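Local coordinates for CCHC-type domain-containing protein (Trypanosoma brucei brucei, PDB 7C45) that trims guide RNA as an RNase D ribonuclease, probably by 3'-5' exonuclease action, and carries two zinc knuckles, at residues 107-110 against 111-115; 215-218 against 219-222. One frame throughout, in Å; residues are numbered along the deposited sequence.

Interaction 1 of 2, residues 107-110 against 111-115; sequences VEAL and SCQLG
The carbonyl oxygen of E108 accepts the backbone N-H of C112 in a nearly straight bond, 2.9 Å from E108 O to C112 N. C112 SG packs 3.4 Å from E108 O as a plain contact. With chi1 at -74° the thiol stands beside the cysteine's own backbone N and leans back over the preceding turn, where SG also comes within 4.1 Å of E108 CG. Beyond CG the glutamate runs extended, away from the cysteine: OE1 makes a salt bridge with R105, and OE2 takes hydrogen bonds from Q53 NE2 and V232 N. One residue on, Q113 N bonds A109 O, and a chi1 of -64° sends the extended glutamine chain back along the helix until Q113 NE2 lies 3.7 Å from A109 CB. Its amide is held at both ends, OE1 by I57 N at the start of strand 57-64 and NE2 by G55 O just before it. The segments form the last turns of helix 104-114, the helix of a beta-alpha-beta unit between strands 97-100 and 121-123 in the exonuclease domain. Here the helix opens into a wider pi-type turn, and L114 N reaches L110 O at 3.0 Å from above the carbonyl plane, 50° out of it. L110 CD2 and L114 CD1 touch at 3.6 Å as the leucines cross at a slant, and L114 continues onto P80, F83 and V84 of helix 80-92. G115, with positive phi, then leaves the helix.

Interaction 2 of 2, residues 215-218 against 219-222; sequences VERL and TAQY
The backbone here is regular alpha-helix, each N-H of 219-222 bonding the carbonyl four residues back. The shortest of these bonds include T219 N to V215 O at 2.8 Å. The longest is Y222 N to L218 O at 3.2 Å. V215 O is gripped twice by T219: besides the amide, the hydroxyl donates from T219 OG1 to V215 O at 2.7 Å, the two donors arriving from opposite faces of the carbonyl plane. A chi1 of -54° sets OG1 beside the threonine's backbone N and turns it back along the helix; the hydroxyl in turn receives the N-H of D123, tying helix 212-226 to the end of strand 121-123, the outermost strand on that side of the sheet of the RNase D exonuclease fold. L218 and Y222 lie side by side and point the same way, L218 CD1 meeting ring atom CE2 of Y222 at 3.9 Å. Y222 is fixed further by W247, which packs edge-to-face with its ring, and by D237, whose OD1 is hydrogen-bonded to OH. On the exposed flank R217, bent at chi2 and chi3, curls forward so that A220 CB sits over one face of its guanidinium, 3.4 Å from R217 NH2.

Both contacts are successive turns of single helices and partly buried. The leucine-tyrosine pair of interaction 2 is buried on both sides, whereas in the leucine-leucine pair of interaction 1 L114 is partly exposed; the exposed residues are G115 and R217. Helix 104-114 packs on strand 57-64 and helix 80-92, while helix 212-226 packs against edge strand 121-123 and meets helices 124-136 and 245-251. The two helices touch directly, V107 resting on V223 and Y226, although the interactions stay about 5 Å apart at their nearest atoms. Interaction 1 ends a helix, with a wider pi-type turn, a buried carboxylate and a glutamine amide held by residues outside the helix; interaction 2 is regular and mid-helix.

Interaction 1 of 2, residues 107-110 against 111-115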
loop_
_atom_site.group_PDB
_atom_site.type_symbol
_atom_site.label_atom_id
_atom_site.label_comp_id
_atom_site.label_asym_id
_atom_site.label_seq_id
_atom_site.Cartn_x
_atom_site.Cartn_y
_atom_site.Cartn_z
ATOM N N VAL A 107 1.382 -1.278 -11.254
ATOM C CA VAL A 107 2.519 -1.589 -12.099
ATOM C C VAL A 107 2.046 -1.995 -13.486
ATOM O O VAL A 107 2.654 -1.621 -14.506
ATOM C CB VAL A 107 3.351 -2.678 -11.396
ATOM C CG1 VAL A 107 4.095 -3.539 -12.364
ATOM C CG2 VAL A 107 4.254 -2.014 -10.354
ATOM N N GLU A 108 0.917 -2.714 -13.551
ATOM C CA GLU A 108 0.321 -3.032 -14.833
ATOM C C GLU A 108 -0.038 -1.766 -15.589
ATOM O O GLU A 108 0.213 -1.673 -16.787
ATOM C CB GLU A 108 -0.924 -3.890 -14.642
ATOM C CG GLU A 108 -1.631 -4.226 -15.942
ATOM C CD GLU A 108 -2.851 -5.062 -15.689
ATOM O OE1 GLU A 108 -3.642 -4.670 -14.819
ATOM O OE2 GLU A 108 -3.000 -6.122 -16.328
ATOM N N ALA A 109 -0.605 -0.777 -14.892
ATOM C CA ALA A 109 -0.984 0.473 -15.554
ATOM C C ALA A 109 0.237 1.288 -15.936
ATOM O O ALA A 109 0.254 1.919 -17.001
ATOM C CB ALA A 109 -1.920 1.295 -14.666
ATOM N N LEU A 110 1.261 1.309 -15.078
ATOM C CA LEU A 110 2.485 2.015 -15.441
ATOM C C LEU A 110 3.082 1.432 -16.714
ATOM O O LEU A 110 3.529 2.172 -17.590
ATOM C CB LEU A 110 3.508 1.960 -14.303
ATOM C CG LEU A 110 3.137 2.779 -13.065
ATOM C CD1 LEU A 110 4.194 2.589 -11.976
ATOM C CD2 LEU A 110 2.989 4.257 -13.405
ATOM N N SER A 111 3.085 0.104 -16.839
ATOM C CA SER A 111 3.716 -0.522 -17.995
ATOM C C SER A 111 2.849 -0.376 -19.242
ATOM O O SER A 111 3.337 0.036 -20.296
ATOM C CB SER A 111 4.006 -1.998 -17.704
ATOM O OG SER A 111 4.551 -2.637 -18.852
ATOM N N CYS A 112 1.563 -0.697 -19.130
ATOM C CA CYS A 112 0.658 -0.659 -20.278
ATOM C C CYS A 112 0.441 0.752 -20.780
ATOM O O CYS A 112 0.483 1.004 -21.990
ATOM C CB CYS A 112 -0.691 -1.247 -19.907
ATOM S SG CYS A 112 -0.677 -3.012 -19.765
ATOM N N GLN A 113 0.143 1.667 -19.867
ATOM C CA GLN A 113 -0.248 3.015 -20.244
ATOM C C GLN A 113 0.933 3.955 -20.390
ATOM O O GLN A 113 0.922 4.807 -21.285
ATOM C CB GLN A 113 -1.242 3.569 -19.231
ATOM C CG GLN A 113 -2.537 2.791 -19.205
ATOM C CD GLN A 113 -3.532 3.401 -18.270
ATOM O OE1 GLN A 113 -3.766 4.618 -18.279
ATOM N NE2 GLN A 113 -4.111 2.573 -17.428
ATOM N N LEU A 114 1.975 3.808 -19.566
ATOM C CA LEU A 114 3.075 4.756 -19.597
ATOM C C LEU A 114 4.342 4.184 -20.200
ATOM O O LEU A 114 5.249 4.958 -20.526
ATOM C CB LEU A 114 3.377 5.278 -18.176
ATOM C CG LEU A 114 2.218 5.955 -17.434
ATOM C CD1 LEU A 114 2.659 6.597 -16.130
ATOM C CD2 LEU A 114 1.528 6.972 -18.334
ATOM N N GLY A 115 4.416 2.862 -20.376
ATOM C CA GLY A 115 5.622 2.224 -20.863
ATOM C C GLY A 115 6.776 2.254 -19.890
ATOM O O GLY A 115 7.928 2.242 -20.302
#

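Interaction 2 of 2, residues 215-218 against 219-222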
loop_
_atom_site.group_PDB
_atom_site.type_symbol
_atom_site.label_atom_id
_atom_site.label_comp_id
_atom_site.label_asym_id
_atom_site.label_seq_id
_atom_site.Cartn_x
_atom_site.Cartn_y
_atom_site.Cartn_z
ATOM N N VAL A 215 11.417 -9.211 1.139
ATOM C CA VAL A 215 10.186 -8.643 0.608
ATOM C C VAL A 215 10.472 -7.830 -0.653
ATOM O O VAL A 215 9.637 -7.765 -1.565
ATOM C CB VAL A 215 9.477 -7.803 1.675
ATOM C CG1 VAL A 215 8.148 -7.299 1.149
ATOM C CG2 VAL A 215 9.248 -8.633 2.936
ATOM N N GLU A 216 11.651 -7.224 -0.737
ATOM C CA GLU A 216 12.011 -6.523 -1.969
ATOM C C GLU A 216 12.066 -7.500 -3.132
ATOM O O GLU A 216 11.573 -7.205 -4.226
ATOM C CB GLU A 216 13.362 -5.809 -1.809
ATOM C CG GLU A 216 13.316 -4.499 -1.037
ATOM C CD GLU A 216 14.703 -3.853 -0.897
ATOM O OE1 GLU A 216 15.697 -4.581 -0.871
ATOM O OE2 GLU A 216 14.782 -2.616 -0.864
ATOM N N ARG A 217 12.668 -8.674 -2.907
ATOM C CA ARG A 217 12.765 -9.681 -3.958
ATOM C C ARG A 217 11.384 -10.213 -4.322
ATOM O O ARG A 217 11.068 -10.399 -5.508
ATOM C CB ARG A 217 13.696 -10.816 -3.517
ATOM C CG ARG A 217 15.155 -10.385 -3.364
ATOM C CD ARG A 217 15.707 -9.836 -4.665
ATOM N NE ARG A 217 15.482 -8.396 -4.793
ATOM C CZ ARG A 217 15.230 -7.760 -5.937
ATOM N NH1 ARG A 217 15.042 -6.446 -5.933
ATOM N NH2 ARG A 217 15.160 -8.429 -7.083
ATOM N N LEU A 218 10.542 -10.420 -3.320
ATOM C CA LEU A 218 9.190 -10.886 -3.598
ATOM C C LEU A 218 8.409 -9.829 -4.366
ATOM O O LEU A 218 7.721 -10.137 -5.350
ATOM C CB LEU A 218 8.498 -11.255 -2.289
ATOM C CG LEU A 218 7.016 -11.634 -2.330
ATOM C CD1 LEU A 218 6.735 -12.797 -3.309
ATOM C CD2 LEU A 218 6.549 -12.003 -0.927
ATOM N N THR A 219 8.545 -8.566 -3.965
ATOM C CA THR A 219 7.915 -7.503 -4.739
ATOM C C THR A 219 8.460 -7.454 -6.168
ATOM O O THR A 219 7.704 -7.205 -7.116
ATOM C CB THR A 219 8.114 -6.158 -4.050
ATOM O OG1 THR A 219 7.658 -6.233 -2.692
ATOM C CG2 THR A 219 7.337 -5.091 -4.770
ATOM N N ALA A 220 9.776 -7.639 -6.344
ATOM C CA ALA A 220 10.329 -7.614 -7.697
ATOM C C ALA A 220 9.695 -8.687 -8.566
ATOM O O ALA A 220 9.510 -8.480 -9.767
ATOM C CB ALA A 220 11.837 -7.798 -7.681
ATOM N N GLN A 221 9.365 -9.838 -7.976
ATOM C CA GLN A 221 8.671 -10.878 -8.728
ATOM C C GLN A 221 7.300 -10.393 -9.188
ATOM O O GLN A 221 6.868 -10.699 -10.300
ATOM C CB GLN A 221 8.529 -12.130 -7.864
ATOM C CG GLN A 221 7.889 -13.326 -8.567
ATOM C CD GLN A 221 8.649 -13.722 -9.816
ATOM O OE1 GLN A 221 8.178 -13.508 -10.935
ATOM N NE2 GLN A 221 9.842 -14.282 -9.635
ATOM N N TYR A 222 6.585 -9.681 -8.321
ATOM C CA TYR A 222 5.289 -9.120 -8.708
ATOM C C TYR A 222 5.439 -8.112 -9.836
ATOM O O TYR A 222 4.611 -8.074 -10.762
ATOM C CB TYR A 222 4.607 -8.482 -7.501
ATOM C CG TYR A 222 3.847 -9.503 -6.717
ATOM C CD1 TYR A 222 2.626 -9.974 -7.172
ATOM C CD2 TYR A 222 4.357 -10.016 -5.537
ATOM C CE1 TYR A 222 1.939 -10.955 -6.479
ATOM C CE2 TYR A 222 3.672 -10.999 -4.829
ATOM C CZ TYR A 222 2.460 -11.461 -5.300
ATOM O OH TYR A 222 1.767 -12.446 -4.618
#